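Local atomic coordinates of N-acetyltransferase (Staphylococcus aureus subsp. aureus, PDB entry 4LUA), a protein that probably transfers an acetyl group from acetyl-coenzyme A to an amine, as a GNAT-family N-acetyltransferase whose substrate is not established. Residues T30-Y35 against T153-H158; A70-I75 against N113-L118; N94-N99 against K130-A135. All blocks are in the same frame, centred on the assembly; numbering follows the deposited sequence.

Interaction 1: T30-Y35 against T153-H158; sequences TQDSHY and TYFDEH
Asp32 OD2 is gripped by two backbone amides of its own loop while the CB of the same residue packs on Phe155 across the contact. The N-H of Tyr35 reaches the anti lone pair of Asp32 OD2 over 2.9 Å in a nearly straight bond (165°), whereas that of His34 comes from above the carboxylate plane. With CG anti to the backbone N (chi1 179°), the Asp32 carboxylate folds over the turn and leaves CB against Phe155 CE2, 4.0 Å away. The two bonds make an Asx turn (His34 N) and an Asx motif (Tyr35 N) that hold Tyr35, whose CB lies 3.5 Å from Phe155 CZ; the rings are inclined at 54°. The loop joins helices 15-25 and 41-48 of the GNAT fold, a region that in relatives helps shape the acceptor-substrate side, and it meets the start of strand 153-163. One face of the Tyr35 ring receives Thr153 OG1, 3.7 Å from Tyr35 CE1, and the opposite face carries His34 ND1 over its centre. Farther along the strand, a water accepts from Gln31 NE2 (3.1 Å) and donates to Glu157 OE2 (3.0 Å), bridging loop and strand; Glu157 OE2 also has a weak bond with Ser121 OG.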
loop_
_atom_site.group_PDB
_atom_site.type_symbol
_atom_site.label_atom_id
_atom_site.label_comp_id
_atom_site.label_asym_id
_atom_site.label_seq_id
_atom_site.Cartn_x
_atom_site.Cartn_y
_atom_site.Cartn_z
ATOM N N THR A 30 -0.578 5.775 -4.002
ATOM C CA THR A 30 -1.395 5.547 -5.208
ATOM C C THR A 30 -2.559 6.468 -5.319
ATOM O O THR A 30 -3.329 6.333 -6.280
ATOM C CB THR A 30 -1.972 4.096 -5.223
ATOM O OG1 THR A 30 -2.859 3.858 -4.112
ATOM C CG2 THR A 30 -0.804 3.094 -5.123
ATOM N N GLN A 31 -2.729 7.422 -4.389
ATOM C CA GLN A 31 -3.880 8.320 -4.449
ATOM C C GLN A 31 -3.448 9.714 -4.885
ATOM O O GLN A 31 -2.494 9.851 -5.665
ATOM C CB GLN A 31 -4.634 8.325 -3.122
ATOM C CG GLN A 31 -5.090 6.912 -2.816
ATOM C CD GLN A 31 -5.810 6.739 -1.485
ATOM O OE1 GLN A 31 -5.922 7.650 -0.627
ATOM N NE2 GLN A 31 -6.293 5.498 -1.292
ATOM N N ASP A 32 -4.152 10.763 -4.471
ATOM C CA ASP A 32 -3.849 12.074 -5.020
ATOM C C ASP A 32 -2.999 12.915 -4.059
ATOM O O ASP A 32 -3.018 12.730 -2.843
ATOM C CB ASP A 32 -5.197 12.776 -5.308
ATOM C CG ASP A 32 -5.037 14.180 -5.856
ATOM O OD1 ASP A 32 -4.704 14.283 -7.073
ATOM O OD2 ASP A 32 -5.290 15.198 -5.121
ATOM N N SER A 33 -2.246 13.849 -4.625
ATOM C CA SER A 33 -1.361 14.722 -3.857
ATOM C C SER A 33 -2.072 15.601 -2.854
ATOM O O SER A 33 -1.497 15.986 -1.814
ATOM C CB SER A 33 -0.549 15.582 -4.855
ATOM O OG SER A 33 -1.344 16.509 -5.545
ATOM N N HIS A 34 -3.317 15.931 -3.147
ATOM C CA HIS A 34 -4.098 16.669 -2.160
ATOM C C HIS A 34 -5.186 15.809 -1.505
ATOM O O HIS A 34 -5.457 15.965 -0.299
ATOM C CB HIS A 34 -4.742 17.868 -2.789
ATOM C CG HIS A 34 -5.534 18.675 -1.805
ATOM N ND1 HIS A 34 -6.899 18.782 -1.881
ATOM C CD2 HIS A 34 -5.160 19.375 -0.703
ATOM C CE1 HIS A 34 -7.342 19.535 -0.887
ATOM N NE2 HIS A 34 -6.308 19.899 -0.148
ATOM N N TYR A 35 -5.822 14.935 -2.291
ATOM C CA TYR A 35 -6.878 14.073 -1.737
ATOM C C TYR A 35 -6.350 12.658 -1.500
ATOM O O TYR A 35 -6.068 11.938 -2.438
ATOM C CB TYR A 35 -8.072 14.012 -2.665
ATOM C CG TYR A 35 -8.733 15.360 -2.876
ATOM C CD1 TYR A 35 -9.559 15.920 -1.897
ATOM C CD2 TYR A 35 -8.547 16.070 -4.076
ATOM C CE1 TYR A 35 -10.183 17.128 -2.114
ATOM C CE2 TYR A 35 -9.179 17.279 -4.287
ATOM C CZ TYR A 35 -9.973 17.797 -3.312
ATOM O OH TYR A 35 -10.607 19.006 -3.507
ATOM N N THR A 153 -15.025 13.431 -2.458
ATOM C CA THR A 153 -14.505 13.574 -3.812
ATOM C C THR A 153 -14.230 12.173 -4.392
ATOM O O THR A 153 -13.366 11.419 -3.863
ATOM C CB THR A 153 -13.158 14.381 -3.794
ATOM O OG1 THR A 153 -13.368 15.697 -3.216
ATOM C CG2 THR A 153 -12.582 14.510 -5.237
ATOM N N TYR A 154 -14.955 11.814 -5.456
ATOM C CA TYR A 154 -14.707 10.536 -6.139
ATOM C C TYR A 154 -13.516 10.595 -7.070
ATOM O O TYR A 154 -13.262 11.642 -7.728
ATOM C CB TYR A 154 -15.901 10.155 -7.026
ATOM C CG TYR A 154 -17.101 9.617 -6.292
ATOM C CD1 TYR A 154 -18.217 10.424 -6.063
ATOM C CD2 TYR A 154 -17.127 8.299 -5.841
ATOM C CE1 TYR A 154 -19.311 9.942 -5.392
ATOM C CE2 TYR A 154 -18.240 7.811 -5.162
ATOM C CZ TYR A 154 -19.315 8.637 -4.939
ATOM O OH TYR A 154 -20.420 8.158 -4.265
ATOM N N PHE A 155 -12.844 9.444 -7.188
ATOM C CA PHE A 155 -11.786 9.278 -8.190
ATOM C C PHE A 155 -11.984 8.013 -8.987
ATOM O O PHE A 155 -12.401 6.955 -8.445
ATOM C CB PHE A 155 -10.397 9.235 -7.539
ATOM C CG PHE A 155 -9.964 10.572 -6.953
ATOM C CD1 PHE A 155 -10.372 10.949 -5.696
ATOM C CD2 PHE A 155 -9.158 11.433 -7.676
ATOM C CE1 PHE A 155 -9.986 12.199 -5.155
ATOM C CE2 PHE A 155 -8.759 12.652 -7.141
ATOM C CZ PHE A 155 -9.173 13.022 -5.877
ATOM N N ASP A 156 -11.655 8.118 -10.281
ATOM C CA ASP A 156 -11.527 6.905 -11.101
ATOM C C ASP A 156 -10.166 6.242 -10.812
ATOM O O ASP A 156 -9.201 6.907 -10.444
ATOM C CB ASP A 156 -11.521 7.298 -12.582
ATOM C CG ASP A 156 -12.739 8.045 -13.012
ATOM O OD1 ASP A 156 -13.808 7.932 -12.348
ATOM O OD2 ASP A 156 -12.625 8.798 -14.034
ATOM N N GLU A 157 -10.094 4.917 -10.933
ATOM C CA GLU A 157 -8.842 4.220 -10.681
ATOM C C GLU A 157 -8.511 3.217 -11.753
ATOM O O GLU A 157 -9.433 2.558 -12.314
ATOM C CB GLU A 157 -8.907 3.469 -9.367
ATOM C CG GLU A 157 -8.970 4.417 -8.169
ATOM C CD GLU A 157 -8.846 3.703 -6.907
ATOM O OE1 GLU A 157 -9.723 2.847 -6.575
ATOM O OE2 GLU A 157 -7.849 3.976 -6.202
ATOM N N HIS A 158 -7.216 3.046 -11.979
ATOM C CA HIS A 158 -6.711 1.875 -12.716
ATOM C C HIS A 158 -6.521 0.746 -11.713
ATOM O O HIS A 158 -6.107 0.954 -10.557
ATOM C CB HIS A 158 -5.385 2.128 -13.429
ATOM C CG HIS A 158 -5.534 3.048 -14.593
ATOM N ND1 HIS A 158 -5.027 4.336 -14.583
ATOM C CD2 HIS A 158 -6.209 2.909 -15.757
ATOM C CE1 HIS A 158 -5.350 4.934 -15.721
ATOM N NE2 HIS A 158 -6.114 4.113 -16.433
HETATM O O HOH W 1 -6.382 3.528 -3.677
#

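Interaction 2: A70-I75 against N113-L118; sequences AALEQI and NNYESL
Leu72 reaches from strand 65-75 toward Tyr115 and Leu118, its CB directed at the facing segment and a chi1 of -179° setting CG anti to the backbone N. Leu72 CG already meets the phenol ring, 3.9 Å from Tyr115 CE2. There the side chain forks. Leu72 CD2 lies obliquely against the same ring, 3.5 Å from Tyr115 CE2, and also rests near the hydroxyl. Leu72 CD1 turns to the other leucine, where it stands 3.4 Å from Leu118 CD2, closer than usual for two methyl groups, so the packing here is tight. The Leu72 and Leu118 side chains meet at about a right angle.

Two residues on, Gln74 reaches the tyrosine from another side. Its chain bends at chi2 and brings NE2 over one face of the Tyr115 ring, displaced toward the rim, with the amide and ring planes 35° apart. That nitrogen is a donor to His82 ND1, which helps hold the amide in place, while Gln74 OE1 lies 3.4 Å from Tyr115 OH. A water near the ring plane joins the two segments: it donates to Leu72 O (3.0 Å), makes a 2.7 Å hydrogen bond with Tyr115 OH, and has a weak bond to Gln74 OE1.

Tyr115 directly follows Asn114, the positive-phi C-prime residue of the Schellman motif ending helix 96-112. This helix follows strand 83-91, the sheet neighbour of strand 65-75, and leads the chain to strand 117-123; Tyr109 on it touches both Leu72 and Tyr115. The contact is mixed in chemistry: leucine branches and the ring supply the apolar packing, while the phenol oxygen shares a water with a strand carbonyl, giving this polar atom a partner where the apolar packing stops.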
loop_
_atom_site.group_PDB
_atom_site.type_symbol
_atom_site.label_atom_id
_atom_site.label_comp_id
_atom_site.label_asym_id
_atom_site.label_seq_id
_atom_site.Cartn_x
_atom_site.Cartn_y
_atom_site.Cartn_z
ATOM N N ALA A 70 3.045 -0.416 4.084
ATOM C CA ALA A 70 1.933 -0.835 3.207
ATOM C C ALA A 70 1.300 -2.042 3.874
ATOM O O ALA A 70 1.951 -2.703 4.682
ATOM C CB ALA A 70 2.460 -1.152 1.771
ATOM N N ALA A 71 0.034 -2.300 3.524
ATOM C CA ALA A 71 -0.731 -3.415 4.084
ATOM C C ALA A 71 -1.196 -4.341 2.923
ATOM O O ALA A 71 -1.424 -3.919 1.779
ATOM C CB ALA A 71 -1.902 -2.845 4.840
ATOM N N LEU A 72 -1.281 -5.625 3.250
ATOM C CA LEU A 72 -1.763 -6.600 2.318
ATOM C C LEU A 72 -3.051 -7.097 2.971
ATOM O O LEU A 72 -3.032 -7.756 4.026
ATOM C CB LEU A 72 -0.687 -7.696 2.192
ATOM C CG LEU A 72 -0.971 -8.827 1.245
ATOM C CD1 LEU A 72 -1.282 -8.279 -0.162
ATOM C CD2 LEU A 72 0.222 -9.822 1.225
ATOM N N GLU A 73 -4.170 -6.816 2.305
ATOM C CA GLU A 73 -5.488 -7.152 2.862
ATOM C C GLU A 73 -6.048 -8.301 2.038
ATOM O O GLU A 73 -6.107 -8.225 0.805
ATOM C CB GLU A 73 -6.425 -5.918 2.830
ATOM C CG GLU A 73 -7.857 -6.271 3.318
ATOM C CD GLU A 73 -8.832 -5.093 3.294
ATOM O OE1 GLU A 73 -9.971 -5.249 3.794
ATOM O OE2 GLU A 73 -8.480 -4.018 2.758
ATOM N N GLN A 74 -6.446 -9.385 2.691
ATOM C CA GLN A 74 -7.134 -10.440 1.977
ATOM C C GLN A 74 -8.650 -10.166 2.048
ATOM O O GLN A 74 -9.237 -10.111 3.158
ATOM C CB GLN A 74 -6.807 -11.809 2.609
ATOM C CG GLN A 74 -6.615 -12.964 1.608
ATOM C CD GLN A 74 -5.427 -13.879 1.959
ATOM O OE1 GLN A 74 -4.614 -13.560 2.831
ATOM N NE2 GLN A 74 -5.328 -15.013 1.272
ATOM N N ILE A 75 -9.278 -10.041 0.892
ATOM C CA ILE A 75 -10.729 -9.962 0.786
ATOM C C ILE A 75 -11.316 -11.369 0.802
ATOM O O ILE A 75 -11.049 -12.147 -0.130
ATOM C CB ILE A 75 -11.169 -9.350 -0.546
ATOM C CG1 ILE A 75 -10.594 -7.947 -0.715
ATOM C CG2 ILE A 75 -12.673 -9.329 -0.593
ATOM C CD1 ILE A 75 -10.728 -7.090 0.539
ATOM N N ASN A 113 3.525 -17.318 0.736
ATOM C CA ASN A 113 2.379 -17.707 1.528
ATOM C C ASN A 113 1.277 -18.188 0.612
ATOM O O ASN A 113 0.121 -18.248 0.992
ATOM C CB ASN A 113 1.959 -16.540 2.435
ATOM C CG ASN A 113 2.881 -16.411 3.639
ATOM O OD1 ASN A 113 2.755 -17.198 4.585
ATOM N ND2 ASN A 113 3.869 -15.497 3.584
ATOM N N ASN A 114 1.687 -18.532 -0.606
ATOM C CA ASN A 114 0.843 -19.215 -1.581
ATOM C C ASN A 114 -0.399 -18.438 -2.021
ATOM O O ASN A 114 -1.428 -19.022 -2.390
ATOM C CB ASN A 114 0.498 -20.626 -1.098
ATOM C CG ASN A 114 1.757 -21.475 -0.851
ATOM O OD1 ASN A 114 2.046 -21.873 0.290
ATOM N ND2 ASN A 114 2.528 -21.733 -1.930
ATOM N N TYR A 115 -0.266 -17.118 -2.028
ATOM C CA TYR A 115 -1.284 -16.231 -2.580
ATOM C C TYR A 115 -1.340 -16.417 -4.086
ATOM O O TYR A 115 -0.331 -16.771 -4.709
ATOM C CB TYR A 115 -0.883 -14.779 -2.326
ATOM C CG TYR A 115 -1.016 -14.237 -0.898
ATOM C CD1 TYR A 115 -0.383 -14.831 0.169
ATOM C CD2 TYR A 115 -1.724 -13.076 -0.662
ATOM C CE1 TYR A 115 -0.502 -14.301 1.461
ATOM C CE2 TYR A 115 -1.858 -12.562 0.626
ATOM C CZ TYR A 115 -1.243 -13.186 1.677
ATOM O OH TYR A 115 -1.379 -12.639 2.952
ATOM N N GLU A 116 -2.513 -16.173 -4.691
ATOM C CA GLU A 116 -2.683 -16.402 -6.122
ATOM C C GLU A 116 -2.415 -15.131 -6.919
ATOM O O GLU A 116 -1.905 -15.171 -8.053
ATOM C CB GLU A 116 -4.116 -16.819 -6.458
ATOM C CG GLU A 116 -4.671 -18.044 -5.769
ATOM C CD GLU A 116 -6.079 -18.362 -6.286
ATOM O OE1 GLU A 116 -6.811 -17.406 -6.666
ATOM O OE2 GLU A 116 -6.437 -19.563 -6.326
ATOM N N SER A 117 -2.744 -13.982 -6.343
ATOM C CA SER A 117 -2.477 -12.758 -7.073
ATOM C C SER A 117 -2.407 -11.605 -6.107
ATOM O O SER A 117 -2.788 -11.753 -4.913
ATOM C CB SER A 117 -3.552 -12.429 -8.126
ATOM O OG SER A 117 -3.061 -11.357 -8.986
ATOM N N LEU A 118 -1.849 -10.502 -6.596
ATOM C CA LEU A 118 -1.770 -9.314 -5.776
ATOM C C LEU A 118 -2.408 -8.265 -6.643
ATOM O O LEU A 118 -2.034 -8.140 -7.838
ATOM C CB LEU A 118 -0.328 -8.820 -5.580
ATOM C CG LEU A 118 0.578 -9.422 -4.571
ATOM C CD1 LEU A 118 1.950 -8.805 -4.811
ATOM C CD2 LEU A 118 -0.004 -8.995 -3.248
HETATM O O HOH W 2 -3.047 -10.707 3.766
#

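Interaction 3: N94-N99 against K130-A135; sequences NDKSIN and KVFYSA
A chi1 of 163° sets Phe132 CG anti to the backbone N and sends the ring from helix 127-135 to the first turn of helix 96-112, where Asn99 brings its amide to the ring's far end. Asn99 ND2 comes within 3.5 Å of Phe132 CZ; the amide and ring planes are only 16° apart, although the nitrogen approaches obliquely. That nitrogen is already engaged as a donor to Asn89 OD1, which fixes the amide's position. Lys96 O sits at the ring edge near its plane, 3.7 Å from Phe132 CE2, while also accepting from Ser100 OG. The aliphatic part of Lys96 slides past the ring, Lys96 CG lying 4.0 Å from Phe132 CD2, and its NZ is hydrogen-bonded to a glycerol probably left from crystallisation. Phe29 meets the Phe132 ring edge-to-face. Asp95 is the N-cap of helix 96-112: Ile98 N donates to Asp95 OD1 in a nearly straight bond (171°), and Ser97 N in a weak one. In GNAT relatives the helices equivalent to this pair border the acetyl-coenzyme A site, and the fold here is consistent with such a place.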
loop_
_atom_site.group_PDB
_atom_site.type_symbol
_atom_site.label_atom_id
_atom_site.label_comp_id
_atom_site.label_asym_id
_atom_site.label_seq_id
_atom_site.Cartn_x
_atom_site.Cartn_y
_atom_site.Cartn_z
ATOM N N ASN A 94 7.570 10.053 -0.753
ATOM C CA ASN A 94 7.246 9.173 -1.902
ATOM C C ASN A 94 8.470 8.535 -2.521
ATOM O O ASN A 94 8.594 8.376 -3.774
ATOM C CB ASN A 94 6.486 9.913 -3.010
ATOM C CG ASN A 94 4.970 9.877 -2.819
ATOM O OD1 ASN A 94 4.439 9.042 -2.081
ATOM N ND2 ASN A 94 4.264 10.716 -3.570
ATOM N N ASP A 95 9.433 8.186 -1.665
ATOM C CA ASP A 95 10.684 7.672 -2.137
ATOM C C ASP A 95 10.509 6.325 -2.823
ATOM O O ASP A 95 10.104 5.310 -2.205
ATOM C CB ASP A 95 11.644 7.548 -0.934
ATOM C CG ASP A 95 13.063 7.170 -1.342
ATOM O OD1 ASP A 95 13.280 6.153 -2.025
ATOM O OD2 ASP A 95 14.030 7.869 -0.950
ATOM N N LYS A 96 10.818 6.320 -4.120
ATOM C CA LYS A 96 10.571 5.099 -4.890
ATOM C C LYS A 96 11.602 4.020 -4.688
ATOM O O LYS A 96 11.306 2.860 -4.971
ATOM C CB LYS A 96 10.475 5.447 -6.364
ATOM C CG LYS A 96 9.199 6.177 -6.668
ATOM C CD LYS A 96 9.205 6.577 -8.144
ATOM C CE LYS A 96 8.763 7.979 -8.249
ATOM N NZ LYS A 96 8.453 8.344 -9.648
ATOM N N SER A 97 12.817 4.379 -4.267
ATOM C CA SER A 97 13.800 3.347 -3.932
ATOM C C SER A 97 13.303 2.538 -2.732
ATOM O O SER A 97 13.266 1.270 -2.735
ATOM C CB SER A 97 15.146 3.976 -3.601
ATOM O OG SER A 97 16.124 2.953 -3.630
ATOM N N ILE A 98 12.873 3.275 -1.711
ATOM C CA ILE A 98 12.315 2.647 -0.518
ATOM C C ILE A 98 11.042 1.856 -0.873
ATOM O O ILE A 98 10.864 0.684 -0.479
ATOM C CB ILE A 98 11.915 3.718 0.572
ATOM C CG1 ILE A 98 13.117 4.537 1.022
ATOM C CG2 ILE A 98 11.234 3.054 1.811
ATOM C CD1 ILE A 98 14.096 3.732 1.616
ATOM N N ASN A 99 10.127 2.484 -1.623
ATOM C CA ASN A 99 8.889 1.786 -1.892
ATOM C C ASN A 99 9.112 0.580 -2.790
ATOM O O ASN A 99 8.373 -0.405 -2.671
ATOM C CB ASN A 99 7.798 2.729 -2.499
ATOM C CG ASN A 99 6.388 2.305 -2.100
ATOM O OD1 ASN A 99 6.202 1.784 -0.984
ATOM N ND2 ASN A 99 5.413 2.524 -2.992
ATOM N N LYS A 130 1.620 4.481 -11.445
ATOM C CA LYS A 130 1.371 3.412 -12.425
ATOM C C LYS A 130 2.697 2.935 -13.047
ATOM O O LYS A 130 2.936 1.720 -13.154
ATOM C CB LYS A 130 0.398 3.919 -13.517
ATOM C CG LYS A 130 -0.208 2.787 -14.375
ATOM C CD LYS A 130 -1.384 3.287 -15.258
ATOM C CE LYS A 130 -1.004 3.296 -16.752
ATOM N NZ LYS A 130 -1.765 4.400 -17.492
ATOM N N VAL A 131 3.593 3.866 -13.434
ATOM C CA VAL A 131 4.886 3.462 -13.979
ATOM C C VAL A 131 5.756 2.709 -12.962
ATOM O O VAL A 131 6.434 1.733 -13.306
ATOM C CB VAL A 131 5.628 4.707 -14.541
ATOM C CG1 VAL A 131 7.116 4.395 -14.802
ATOM C CG2 VAL A 131 4.920 5.134 -15.825
ATOM N N PHE A 132 5.686 3.153 -11.696
ATOM C CA PHE A 132 6.410 2.479 -10.629
ATOM C C PHE A 132 5.943 0.999 -10.550
ATOM O O PHE A 132 6.771 0.074 -10.499
ATOM C CB PHE A 132 6.128 3.245 -9.326
ATOM C CG PHE A 132 6.451 2.475 -8.088
ATOM C CD1 PHE A 132 5.466 1.641 -7.477
ATOM C CD2 PHE A 132 7.707 2.608 -7.487
ATOM C CE1 PHE A 132 5.818 0.920 -6.290
ATOM C CE2 PHE A 132 7.992 1.934 -6.278
ATOM C CZ PHE A 132 7.070 1.073 -5.731
ATOM N N TYR A 133 4.626 0.794 -10.564
ATOM C CA TYR A 133 4.141 -0.582 -10.447
ATOM C C TYR A 133 4.387 -1.401 -11.671
ATOM O O TYR A 133 4.682 -2.610 -11.590
ATOM C CB TYR A 133 2.624 -0.580 -10.155
ATOM C CG TYR A 133 2.352 -0.633 -8.666
ATOM C CD1 TYR A 133 2.442 -1.857 -8.023
ATOM C CD2 TYR A 133 1.938 0.489 -7.939
ATOM C CE1 TYR A 133 2.177 -1.982 -6.666
ATOM C CE2 TYR A 133 1.664 0.360 -6.573
ATOM C CZ TYR A 133 1.773 -0.893 -5.996
ATOM O OH TYR A 133 1.446 -1.035 -4.662
ATOM N N SER A 134 4.315 -0.780 -12.858
ATOM C CA SER A 134 4.626 -1.506 -14.096
ATOM C C SER A 134 6.083 -1.983 -14.074
ATOM O O SER A 134 6.406 -3.093 -14.530
ATOM C CB SER A 134 4.397 -0.584 -15.321
ATOM O OG SER A 134 4.765 -1.258 -16.508
ATOM N N ALA A 135 6.963 -1.146 -13.517
ATOM C CA ALA A 135 8.366 -1.513 -13.499
ATOM C C ALA A 135 8.616 -2.727 -12.587
ATOM O O ALA A 135 9.625 -3.441 -12.738
ATOM C CB ALA A 135 9.211 -0.304 -13.018
#

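In the fold
From the N terminus, 30-35 is the first segment reached and 153-158 the last, so interaction 1 closes a long loop with both other contacts nested inside. Within it, interactions 2 and 3 cross: 70-75, 94-99, 113-118 and 130-135 alternate along the chain. Helix 96-112 leads from the first segment of interaction 3 to the second of interaction 2, and strand 117-123 then leads to helix 127-135. Interaction 2 joins the four-stranded sheet to the three-stranded one; interaction 3 pairs the two helices; interaction 1 fastens the early loop to strand 153-163. Interactions 1 and 3 touch, Thr30 on Tyr133 and His158 on Lys130, while interaction 2 touches neither.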